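Local coordinates for protein purine nucleoside phosphorylase (Thermus thermophilus, PDB 1ODK) that probably catalyses the reversible phosphorolysis of purine nucleosides to the free base and ribose 1-phosphate, as a member of the phosphorylase superfamily, at residues 27-30 against 31-35; 219-222 against 223-226. All blocks are in the same frame, centred on the assembly; numbering follows the deposited sequence.

Contact 1. Residues 27-30 against 31-35; sequences EWIA and KTFLQ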
loop_
_atom_site.group_PDB
_atom_site.type_symbol
_atom_site.label_atom_id
_atom_site.label_comp_id
_atom_site.label_asym_id
_atom_site.label_seq_id
_atom_site.Cartn_x
_atom_site.Cartn_y
_atom_site.Cartn_z
ATOM N N GLU B 27 29.393 -13.794 24.098
ATOM C CA GLU B 27 30.606 -14.124 24.842
ATOM C C GLU B 27 30.281 -15.009 26.043
ATOM O O GLU B 27 30.954 -16.011 26.288
ATOM C CB GLU B 27 31.294 -12.845 25.320
ATOM C CG GLU B 27 32.523 -13.085 26.178
ATOM C CD GLU B 27 33.179 -11.791 26.614
ATOM O OE1 GLU B 27 32.497 -10.959 27.251
ATOM O OE2 GLU B 27 34.375 -11.606 26.315
ATOM N N TRP B 28 29.244 -14.633 26.786
ATOM C CA TRP B 28 28.828 -15.393 27.959
ATOM C C TRP B 28 28.439 -16.824 27.587
ATOM O O TRP B 28 28.786 -17.777 28.289
ATOM C CB TRP B 28 27.644 -14.709 28.641
ATOM C CG TRP B 28 27.108 -15.487 29.790
ATOM C CD1 TRP B 28 27.625 -15.553 31.050
ATOM C CD2 TRP B 28 25.968 -16.355 29.775
ATOM N NE1 TRP B 28 26.874 -16.411 31.825
ATOM C CE2 TRP B 28 25.852 -16.917 31.064
ATOM C CE3 TRP B 28 25.033 -16.714 28.793
ATOM C CZ2 TRP B 28 24.838 -17.820 31.401
ATOM C CZ3 TRP B 28 24.023 -17.611 29.128
ATOM C CH2 TRP B 28 23.935 -18.153 30.423
ATOM N N ILE B 29 27.712 -16.968 26.484
ATOM C CA ILE B 29 27.279 -18.284 26.026
ATOM C C ILE B 29 28.479 -19.156 25.667
ATOM O O ILE B 29 28.574 -20.308 26.088
ATOM C CB ILE B 29 26.375 -18.181 24.772
ATOM C CG1 ILE B 29 25.060 -17.481 25.118
ATOM C CG2 ILE B 29 26.100 -19.570 24.212
ATOM C CD1 ILE B 29 24.215 -17.177 23.892
ATOM N N ALA B 30 29.390 -18.603 24.878
ATOM C CA ALA B 30 30.567 -19.341 24.452
ATOM C C ALA B 30 31.405 -19.823 25.633
ATOM O O ALA B 30 31.756 -20.998 25.717
ATOM C CB ALA B 30 31.413 -18.477 23.525
ATOM N N LYS B 31 31.715 -18.912 26.548
ATOM C CA LYS B 31 32.529 -19.243 27.711
ATOM C C LYS B 31 31.835 -20.154 28.719
ATOM O O LYS B 31 32.480 -20.994 29.349
ATOM C CB LYS B 31 32.981 -17.954 28.405
ATOM C CG LYS B 31 34.037 -17.189 27.618
ATOM C CD LYS B 31 34.349 -15.834 28.231
ATOM C CE LYS B 31 35.665 -15.284 27.689
ATOM N NZ LYS B 31 35.715 -15.325 26.200
ATOM N N THR B 32 30.522 -19.998 28.859
ATOM C CA THR B 32 29.749 -20.789 29.809
ATOM C C THR B 32 29.379 -22.202 29.347
ATOM O O THR B 32 29.433 -23.148 30.135
ATOM C CB THR B 32 28.440 -20.054 30.194
ATOM O OG1 THR B 32 28.759 -18.798 30.802
ATOM C CG2 THR B 32 27.621 -20.881 31.168
ATOM N N PHE B 33 29.020 -22.349 28.076
ATOM C CA PHE B 33 28.595 -23.646 27.558
ATOM C C PHE B 33 29.534 -24.409 26.631
ATOM O O PHE B 33 29.418 -25.628 26.503
ATOM C CB PHE B 33 27.254 -23.498 26.825
ATOM C CG PHE B 33 26.123 -23.042 27.698
ATOM C CD1 PHE B 33 25.954 -21.693 27.998
ATOM C CD2 PHE B 33 25.215 -23.964 28.215
ATOM C CE1 PHE B 33 24.896 -21.267 28.797
ATOM C CE2 PHE B 33 24.151 -23.549 29.018
ATOM C CZ PHE B 33 23.991 -22.197 29.309
ATOM N N LEU B 34 30.455 -23.712 25.979
ATOM C CA LEU B 34 31.333 -24.376 25.027
ATOM C C LEU B 34 32.721 -24.751 25.517
ATOM O O LEU B 34 33.294 -24.088 26.377
ATOM C CB LEU B 34 31.481 -23.511 23.771
ATOM C CG LEU B 34 30.190 -23.031 23.097
ATOM C CD1 LEU B 34 30.546 -22.216 21.869
ATOM C CD2 LEU B 34 29.325 -24.217 22.713
ATOM N N GLN B 35 33.248 -25.830 24.946
ATOM C CA GLN B 35 34.591 -26.301 25.254
ATOM C C GLN B 35 35.478 -25.738 24.145
ATOM O O GLN B 35 35.060 -25.669 22.985
ATOM C CB GLN B 35 34.653 -27.834 25.225
ATOM C CG GLN B 35 33.710 -28.525 26.199
ATOM C CD GLN B 35 33.870 -28.026 27.622
ATOM O OE1 GLN B 35 34.967 -28.040 28.178
ATOM N NE2 GLN B 35 32.769 -27.581 28.222
#
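The last two turns of helix 23-33 are closed by side chains spaced four and five residues apart, with Trp28 reaching forward to Thr32 and Phe33. In Trp28 CG lies anti to the backbone N (chi1 176°), beside its own carbonyl carbon, which lays the indole along the helix toward its C-terminal end. Thr32 OG1 stands over one face of the indole, offset toward its rim. The hydroxyl is a donor to Trp28 O at 2.7 Å, a bond that holds the Thr32 side chain in its rotation. The amide Thr32 N reaches the same oxygen at 2.9 Å from the opposite face of the carbonyl plane, and the two bonds thus share a single acceptor. Farther along the indole, Trp28 CH2 lies 3.6 Å from Phe33 CE1 in an offset edge-to-face pair, the phenyl edge turned toward the six-membered ring with the planes at 79°. With the indole of Trp28 cut back to an alanine, the edge of Phe33 is likely to lose its aromatic partner and the Thr32 hydroxyl the ring beneath it.

This helix of the alpha/beta phosphorylase fold packs against helix 214-233, where Ile29 and Phe33 both meet Val225, and against strand 56-61, where Ile29 and Leu34 touch Val60. Leu34 is the first residue to leave helical geometry, yet its amide N still bonds to Ala30 O at 3.0 Å, while Leu34 CD1 rests 4.2 Å from Ala30 CB. Elsewhere on the helix, Glu27 and Lys31 cross at an angle; their methylenes approach to 3.9 Å between CG of Glu27 and CD of Lys31, whereas the salt bridge from Glu27 OE2 to Lys31 NZ is long, at 4.0 Å.

Contact 2. Residues 219-222 against 223-226; sequences EGVR and RMVE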
loop_
_atom_site.group_PDB
_atom_site.type_symbol
_atom_site.label_atom_id
_atom_site.label_comp_id
_atom_site.label_asym_id
_atom_site.label_seq_id
_atom_site.Cartn_x
_atom_site.Cartn_y
_atom_site.Cartn_z
ATOM N N GLU B 219 18.398 -15.581 34.345
ATOM C CA GLU B 219 17.980 -16.975 34.471
ATOM C C GLU B 219 17.167 -17.373 33.236
ATOM O O GLU B 219 17.283 -18.497 32.738
ATOM C CB GLU B 219 17.154 -17.177 35.744
ATOM C CG GLU B 219 16.454 -18.531 35.835
ATOM C CD GLU B 219 17.409 -19.712 35.817
ATOM O OE1 GLU B 219 16.922 -20.859 35.717
ATOM O OE2 GLU B 219 18.640 -19.508 35.909
ATOM N N GLY B 220 16.348 -16.447 32.744
ATOM C CA GLY B 220 15.553 -16.723 31.560
ATOM C C GLY B 220 16.482 -16.954 30.384
ATOM O O GLY B 220 16.269 -17.843 29.563
ATOM N N VAL B 221 17.527 -16.140 30.306
ATOM C CA VAL B 221 18.515 -16.264 29.242
ATOM C C VAL B 221 19.236 -17.613 29.320
ATOM O O VAL B 221 19.470 -18.269 28.300
ATOM C CB VAL B 221 19.561 -15.134 29.329
ATOM C CG1 VAL B 221 20.734 -15.428 28.392
ATOM C CG2 VAL B 221 18.905 -13.795 28.974
ATOM N N ARG B 222 19.593 -18.030 30.529
ATOM C CA ARG B 222 20.285 -19.305 30.693
ATOM C C ARG B 222 19.406 -20.463 30.225
ATOM O O ARG B 222 19.874 -21.365 29.529
ATOM C CB ARG B 222 20.673 -19.529 32.159
ATOM C CG ARG B 222 21.552 -20.764 32.378
ATOM C CD ARG B 222 21.573 -21.174 33.846
ATOM N NE ARG B 222 20.266 -21.649 34.295
ATOM C CZ ARG B 222 19.696 -22.782 33.888
ATOM N NH1 ARG B 222 20.316 -23.569 33.021
ATOM N NH2 ARG B 222 18.498 -23.123 34.342
ATOM N N ARG B 223 18.133 -20.429 30.608
ATOM C CA ARG B 223 17.190 -21.482 30.234
ATOM C C ARG B 223 17.012 -21.555 28.723
ATOM O O ARG B 223 17.000 -22.636 28.130
ATOM C CB ARG B 223 15.833 -21.222 30.886
ATOM C CG ARG B 223 15.852 -21.217 32.405
ATOM C CD ARG B 223 14.507 -20.769 32.960
ATOM N NE ARG B 223 14.447 -20.903 34.412
ATOM C CZ ARG B 223 13.374 -20.626 35.143
ATOM N NH1 ARG B 223 12.265 -20.195 34.556
ATOM N NH2 ARG B 223 13.408 -20.785 36.460
ATOM N N MET B 224 16.861 -20.389 28.106
ATOM C CA MET B 224 16.679 -20.302 26.666
ATOM C C MET B 224 17.876 -20.871 25.888
ATOM O O MET B 224 17.701 -21.590 24.901
ATOM C CB MET B 224 16.418 -18.836 26.300
ATOM C CG MET B 224 16.927 -18.390 24.959
ATOM S SD MET B 224 16.510 -16.661 24.738
ATOM C CE MET B 224 17.907 -15.837 25.481
ATOM N N VAL B 225 19.088 -20.555 26.336
ATOM C CA VAL B 225 20.299 -21.042 25.675
ATOM C C VAL B 225 20.443 -22.559 25.813
ATOM O O VAL B 225 20.814 -23.246 24.859
ATOM C CB VAL B 225 21.559 -20.350 26.253
ATOM C CG1 VAL B 225 22.825 -20.969 25.662
ATOM C CG2 VAL B 225 21.510 -18.852 25.939
ATOM N N GLU B 226 20.153 -23.078 27.002
ATOM C CA GLU B 226 20.236 -24.516 27.238
ATOM C C GLU B 226 19.265 -25.234 26.298
ATOM O O GLU B 226 19.599 -26.265 25.707
ATOM C CB GLU B 226 19.880 -24.839 28.691
ATOM C CG GLU B 226 19.975 -26.319 29.033
ATOM C CD GLU B 226 19.593 -26.617 30.472
ATOM O OE1 GLU B 226 19.751 -27.782 30.897
ATOM O OE2 GLU B 226 19.133 -25.693 31.177
#
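The guanidinium of Arg222 has the amide Arg223 N over one face and carboxylate oxygens of Glu219 and Glu226 round its rim. It grips Glu219 side-on: NE donates to OE2 at 3.1 Å and NH2 to OE1, each on a syn side and close to the guanidinium plane. A bend at chi3 (67°) turns the group back toward Glu219, and NH1 on its other side gives a bond of 3.1 Å to Glu226 OE2, approaching from above that carboxylate's plane. Arg223 meets the same Glu219 differently. Its guanidinium carries Glu219 CG over one face, and the two charged planes stand almost perpendicular, at 89°. The chain of Arg223, extended from CG to NE, sends NE to the anti side of Glu219 OE1 at 2.8 Å. That oxygen therefore holds two donors, both on one face of the carboxylate, and its negative charge is probably shared between the two arginines. Tyr146 OH is hydrogen-bonded to both Arg222 NH2 and Glu226 OE2, tying the charged group to the rest of the chain. Elsewhere round the helix Val221 CG1 lies 4.1 Å from Met224 CE, and Met224 packs on Ile199 and Ala201 of strand 195-205. Charge on one flank and apolar contact on another are characteristic of an amphipathic helix, here helix 214-233 of the phosphorylase fold, bearing a salt-bridge network with partners three and four residues apart.

Both contacts are local, and the two helices that carry them pack on each other through the indole of Trp28: its CH2 lies 3.8 Å from Arg222 CA, and Trp28 CZ3 lies 4.0 Å from Val221 CG1. Their centres are about 12 Å apart. Contact 1, its centre about 17 Å from the chain centre, sits at the C-terminal end of its helix and includes two exposed residues; contact 2, about 12 Å out, lies inside the longer helix and has none. Aromatic and hydroxyl groups dominate the first, its charged pair being loose, whereas ion pairs dominate the second.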